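Local coordinates for protein fiber (Murine adenovirus 2, PDB 5NBH) that forms the distal, trimeric end of the viral fibre, binds N-acetylglucosamine and probably serves in attachment of the virus to host cells, at residues A[166-178]-A[225-237]. Residues are numbered along the deposited sequence; the frame is centred on the assembly and turned at random.
Sequences TFILPTSDKSVYK and QMSFMYESQIGIV
The side chains of Thr166 and Ile234 cross at about a right angle, Thr166 OG1 lying 3.8 Å from Ile234 CG2. Phe167 touches Ile236 through its CB, while its ring leads away to Phe83. The carbonyl of Ile168 takes the phenol of Tyr230: OH donates to O at 2.7 Å, in the carbonyl plane and on a lone pair. The CA-CB bond of Tyr230 points at the 166-178 loop, and with chi1 at 70° the ring carries its OH to Ile168 O, which lies at the ring edge in its plane. The next carbonyl, Leu169 O, accepts from Ser232 OG at 2.7 Å, from 37° above the carbonyl plane. A weak bond from Gln233 N reaches the same oxygen. Ser232 OG also accepts from Ile234 N, 3.1 Å away, closing an ST turn, so one hydroxyl ties the tail's own bend to the loop. Pro170 CB packs obliquely against Tyr230 CD2 at 4.0 Å. The extended Gln233 side chain runs past Pro170 O to Thr171 CA. One water joins Thr171 N to Glu231 O. A second water links Lys178 NZ to Met229 O. Arg112 of strand 103-113 bonds both Phe167 O and Ile234 O. The contact joins the loop entering strand 179-188 to the end of strand 223-231, outermost in its sheet within this chain, in the two-sheet beta sandwich of ABCJ-GHID topology that forms the fibre head.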
# COMPACT_ATOMS: atom_id res chain seq x y z
N THR A 166 -18.47 -3.02 -0.95
CA THR A 166 -18.36 -4.45 -0.69
C THR A 166 -16.91 -4.94 -0.74
O THR A 166 -16.60 -6.01 -0.26
CB THR A 166 -19.20 -5.27 -1.66
OG1 THR A 166 -18.73 -5.03 -3.00
CG2 THR A 166 -20.69 -4.90 -1.55
N PHE A 167 -16.01 -4.14 -1.34
CA PHE A 167 -14.64 -4.56 -1.53
C PHE A 167 -13.83 -4.68 -0.21
O PHE A 167 -12.72 -5.19 -0.24
CB PHE A 167 -13.93 -3.62 -2.54
CG PHE A 167 -13.89 -2.18 -2.13
CD1 PHE A 167 -12.97 -1.72 -1.20
CD2 PHE A 167 -14.77 -1.27 -2.67
CE1 PHE A 167 -12.92 -0.39 -0.85
CE2 PHE A 167 -14.76 0.07 -2.29
CZ PHE A 167 -13.82 0.51 -1.40
N ILE A 168 -14.39 -4.23 0.93
CA ILE A 168 -13.73 -4.40 2.24
C ILE A 168 -14.07 -5.72 2.95
O ILE A 168 -13.43 -6.04 3.91
CB ILE A 168 -14.05 -3.26 3.23
CG1 ILE A 168 -15.55 -3.30 3.66
CG2 ILE A 168 -13.55 -1.94 2.68
CD1 ILE A 168 -15.91 -2.51 4.86
N LEU A 169 -15.05 -6.48 2.44
CA LEU A 169 -15.60 -7.62 3.17
C LEU A 169 -14.73 -8.85 3.04
O LEU A 169 -14.46 -9.29 1.92
CB LEU A 169 -17.01 -7.95 2.69
CG LEU A 169 -18.05 -6.86 2.98
CD1 LEU A 169 -19.31 -7.14 2.19
CD2 LEU A 169 -18.41 -6.74 4.46
N PRO A 170 -14.26 -9.41 4.18
CA PRO A 170 -13.54 -10.66 4.16
C PRO A 170 -14.47 -11.89 4.23
O PRO A 170 -15.67 -11.72 4.27
CB PRO A 170 -12.71 -10.55 5.43
CG PRO A 170 -13.64 -9.90 6.38
CD PRO A 170 -14.48 -8.96 5.57
N THR A 171 -13.89 -13.08 4.22
CA THR A 171 -14.69 -14.31 4.24
C THR A 171 -15.54 -14.33 5.53
O THR A 171 -15.03 -14.01 6.62
CB THR A 171 -13.84 -15.61 4.11
OG1 THR A 171 -14.72 -16.74 4.23
CG2 THR A 171 -12.79 -15.72 5.19
N SER A 172 -16.82 -14.67 5.37
CA SER A 172 -17.74 -14.84 6.51
C SER A 172 -17.81 -16.28 7.01
O SER A 172 -18.69 -16.59 7.83
CB SER A 172 -19.15 -14.39 6.12
OG SER A 172 -19.64 -15.23 5.07
N ASP A 173 -16.91 -17.14 6.53
CA ASP A 173 -16.77 -18.51 7.05
C ASP A 173 -16.52 -18.44 8.57
O ASP A 173 -15.52 -17.91 9.01
CB ASP A 173 -15.62 -19.22 6.35
CG ASP A 173 -15.43 -20.66 6.79
OD1 ASP A 173 -15.92 -21.05 7.89
OD2 ASP A 173 -14.76 -21.39 6.04
N LYS A 174 -17.45 -18.98 9.35
CA LYS A 174 -17.43 -18.82 10.80
C LYS A 174 -16.36 -19.67 11.49
O LYS A 174 -16.11 -19.47 12.69
CB LYS A 174 -18.83 -19.08 11.40
CG LYS A 174 -19.94 -18.16 10.89
CD LYS A 174 -19.75 -16.69 11.28
CE LYS A 174 -20.91 -15.82 10.80
NZ LYS A 174 -21.01 -15.79 9.29
N SER A 175 -15.73 -20.58 10.75
CA SER A 175 -14.51 -21.26 11.20
C SER A 175 -13.22 -20.44 10.96
O SER A 175 -12.13 -20.91 11.31
CB SER A 175 -14.35 -22.62 10.50
OG SER A 175 -13.85 -22.45 9.18
N VAL A 176 -13.33 -19.25 10.35
CA VAL A 176 -12.15 -18.38 10.13
C VAL A 176 -12.11 -17.26 11.18
O VAL A 176 -13.10 -16.57 11.40
CB VAL A 176 -12.14 -17.78 8.71
CG1 VAL A 176 -10.94 -16.87 8.51
CG2 VAL A 176 -12.14 -18.91 7.69
N TYR A 177 -10.95 -17.12 11.82
CA TYR A 177 -10.74 -16.11 12.87
C TYR A 177 -9.51 -15.29 12.53
O TYR A 177 -8.44 -15.47 13.14
CB TYR A 177 -10.58 -16.75 14.26
CG TYR A 177 -11.79 -17.48 14.77
CD1 TYR A 177 -12.03 -18.81 14.39
CD2 TYR A 177 -12.70 -16.86 15.62
CE1 TYR A 177 -13.14 -19.50 14.86
CE2 TYR A 177 -13.81 -17.54 16.09
CZ TYR A 177 -14.03 -18.86 15.71
OH TYR A 177 -15.15 -19.54 16.17
N LYS A 178 -9.66 -14.39 11.55
CA LYS A 178 -8.57 -13.51 11.18
C LYS A 178 -8.28 -12.55 12.34
O LYS A 178 -9.14 -11.79 12.78
CB LYS A 178 -8.90 -12.77 9.89
CG LYS A 178 -7.79 -11.86 9.39
CD LYS A 178 -6.56 -12.58 8.91
CE LYS A 178 -5.53 -11.60 8.33
NZ LYS A 178 -4.45 -12.41 7.69
N GLN A 225 -1.25 5.11 15.86
CA GLN A 225 -1.60 4.70 14.49
C GLN A 225 -1.21 3.23 14.36
O GLN A 225 -0.21 2.77 14.93
CB GLN A 225 -0.86 5.54 13.37
CG GLN A 225 -1.24 5.16 11.91
CD GLN A 225 -0.59 6.00 10.77
OE1 GLN A 225 0.30 5.50 10.06
NE2 GLN A 225 -1.13 7.18 10.50
N MET A 226 -2.02 2.46 13.66
CA MET A 226 -1.63 1.11 13.28
C MET A 226 -2.30 0.63 12.02
O MET A 226 -3.31 1.15 11.62
CB MET A 226 -1.80 0.08 14.40
CG MET A 226 -3.17 -0.20 14.95
SD MET A 226 -3.16 -1.96 15.36
CE MET A 226 -3.08 -2.48 13.65
N SER A 227 -1.65 -0.31 11.38
CA SER A 227 -2.13 -0.82 10.11
C SER A 227 -1.91 -2.29 10.10
O SER A 227 -1.01 -2.79 10.79
CB SER A 227 -1.46 -0.10 8.92
OG SER A 227 -0.16 -0.54 8.72
N PHE A 228 -2.72 -2.99 9.34
CA PHE A 228 -2.54 -4.41 9.08
C PHE A 228 -3.18 -4.74 7.74
O PHE A 228 -3.96 -3.95 7.22
CB PHE A 228 -3.13 -5.28 10.22
CG PHE A 228 -4.63 -5.16 10.38
CD1 PHE A 228 -5.19 -4.21 11.21
CD2 PHE A 228 -5.48 -6.04 9.72
CE1 PHE A 228 -6.56 -4.10 11.38
CE2 PHE A 228 -6.86 -5.93 9.88
CZ PHE A 228 -7.39 -4.95 10.68
N MET A 229 -2.86 -5.90 7.18
CA MET A 229 -3.46 -6.35 5.94
C MET A 229 -4.35 -7.59 6.13
O MET A 229 -4.07 -8.43 6.95
CB MET A 229 -2.36 -6.62 4.92
CG MET A 229 -1.71 -5.31 4.49
SD MET A 229 -0.37 -5.35 3.29
CE MET A 229 -0.75 -6.80 2.40
N TYR A 230 -5.38 -7.66 5.32
CA TYR A 230 -6.20 -8.83 5.20
C TYR A 230 -6.66 -9.03 3.76
O TYR A 230 -6.29 -8.26 2.86
CB TYR A 230 -7.36 -8.74 6.23
CG TYR A 230 -8.45 -7.72 5.99
CD1 TYR A 230 -8.36 -6.42 6.51
CD2 TYR A 230 -9.58 -8.05 5.24
CE1 TYR A 230 -9.38 -5.49 6.32
CE2 TYR A 230 -10.60 -7.13 5.04
CZ TYR A 230 -10.49 -5.86 5.57
OH TYR A 230 -11.49 -4.92 5.41
N GLU A 231 -7.44 -10.08 3.53
CA GLU A 231 -7.91 -10.42 2.21
C GLU A 231 -9.43 -10.25 2.11
O GLU A 231 -10.17 -10.59 3.08
CB GLU A 231 -7.51 -11.86 1.91
CG GLU A 231 -7.58 -12.19 0.44
CD GLU A 231 -6.67 -13.34 0.07
OE1 GLU A 231 -6.20 -14.07 0.98
OE2 GLU A 231 -6.46 -13.49 -1.15
N SER A 232 -9.88 -9.74 0.97
CA SER A 232 -11.31 -9.72 0.68
C SER A 232 -11.67 -10.86 -0.25
O SER A 232 -10.94 -11.18 -1.19
CB SER A 232 -11.79 -8.39 0.13
OG SER A 232 -13.16 -8.43 -0.27
N GLN A 233 -12.83 -11.47 0.04
CA GLN A 233 -13.42 -12.52 -0.77
C GLN A 233 -14.13 -11.97 -2.02
O GLN A 233 -14.47 -12.74 -2.94
CB GLN A 233 -14.44 -13.32 0.08
CG GLN A 233 -15.62 -12.51 0.64
CD GLN A 233 -16.73 -13.36 1.23
OE1 GLN A 233 -16.69 -14.59 1.14
NE2 GLN A 233 -17.72 -12.72 1.87
N ILE A 234 -14.38 -10.66 -2.04
CA ILE A 234 -15.27 -10.04 -2.99
C ILE A 234 -14.41 -9.52 -4.11
O ILE A 234 -13.63 -8.57 -3.92
CB ILE A 234 -16.08 -8.87 -2.41
CG1 ILE A 234 -16.82 -9.27 -1.13
CG2 ILE A 234 -17.06 -8.36 -3.46
CD1 ILE A 234 -17.97 -10.25 -1.30
N GLY A 235 -14.56 -10.15 -5.28
CA GLY A 235 -13.92 -9.65 -6.48
C GLY A 235 -14.61 -8.40 -6.98
O GLY A 235 -15.84 -8.28 -6.94
N ILE A 236 -13.81 -7.46 -7.46
CA ILE A 236 -14.32 -6.28 -8.13
C ILE A 236 -14.53 -6.70 -9.58
O ILE A 236 -13.56 -6.91 -10.32
CB ILE A 236 -13.30 -5.12 -8.05
CG1 ILE A 236 -13.03 -4.74 -6.59
CG2 ILE A 236 -13.80 -3.91 -8.85
CD1 ILE A 236 -11.63 -4.22 -6.36
N VAL A 237 -15.79 -6.84 -9.98
CA VAL A 237 -16.14 -7.26 -11.33
C VAL A 237 -17.12 -6.25 -11.94
O VAL A 237 -17.31 -5.14 -11.44
CB VAL A 237 -16.73 -8.70 -11.36
CG1 VAL A 237 -15.77 -9.67 -10.68
CG2 VAL A 237 -18.11 -8.76 -10.71
OXT VAL A 237 -17.75 -6.53 -12.95
O HOH W 1 -10.96 -13.17 3.86
O HOH W 2 -2.83 -10.97 5.95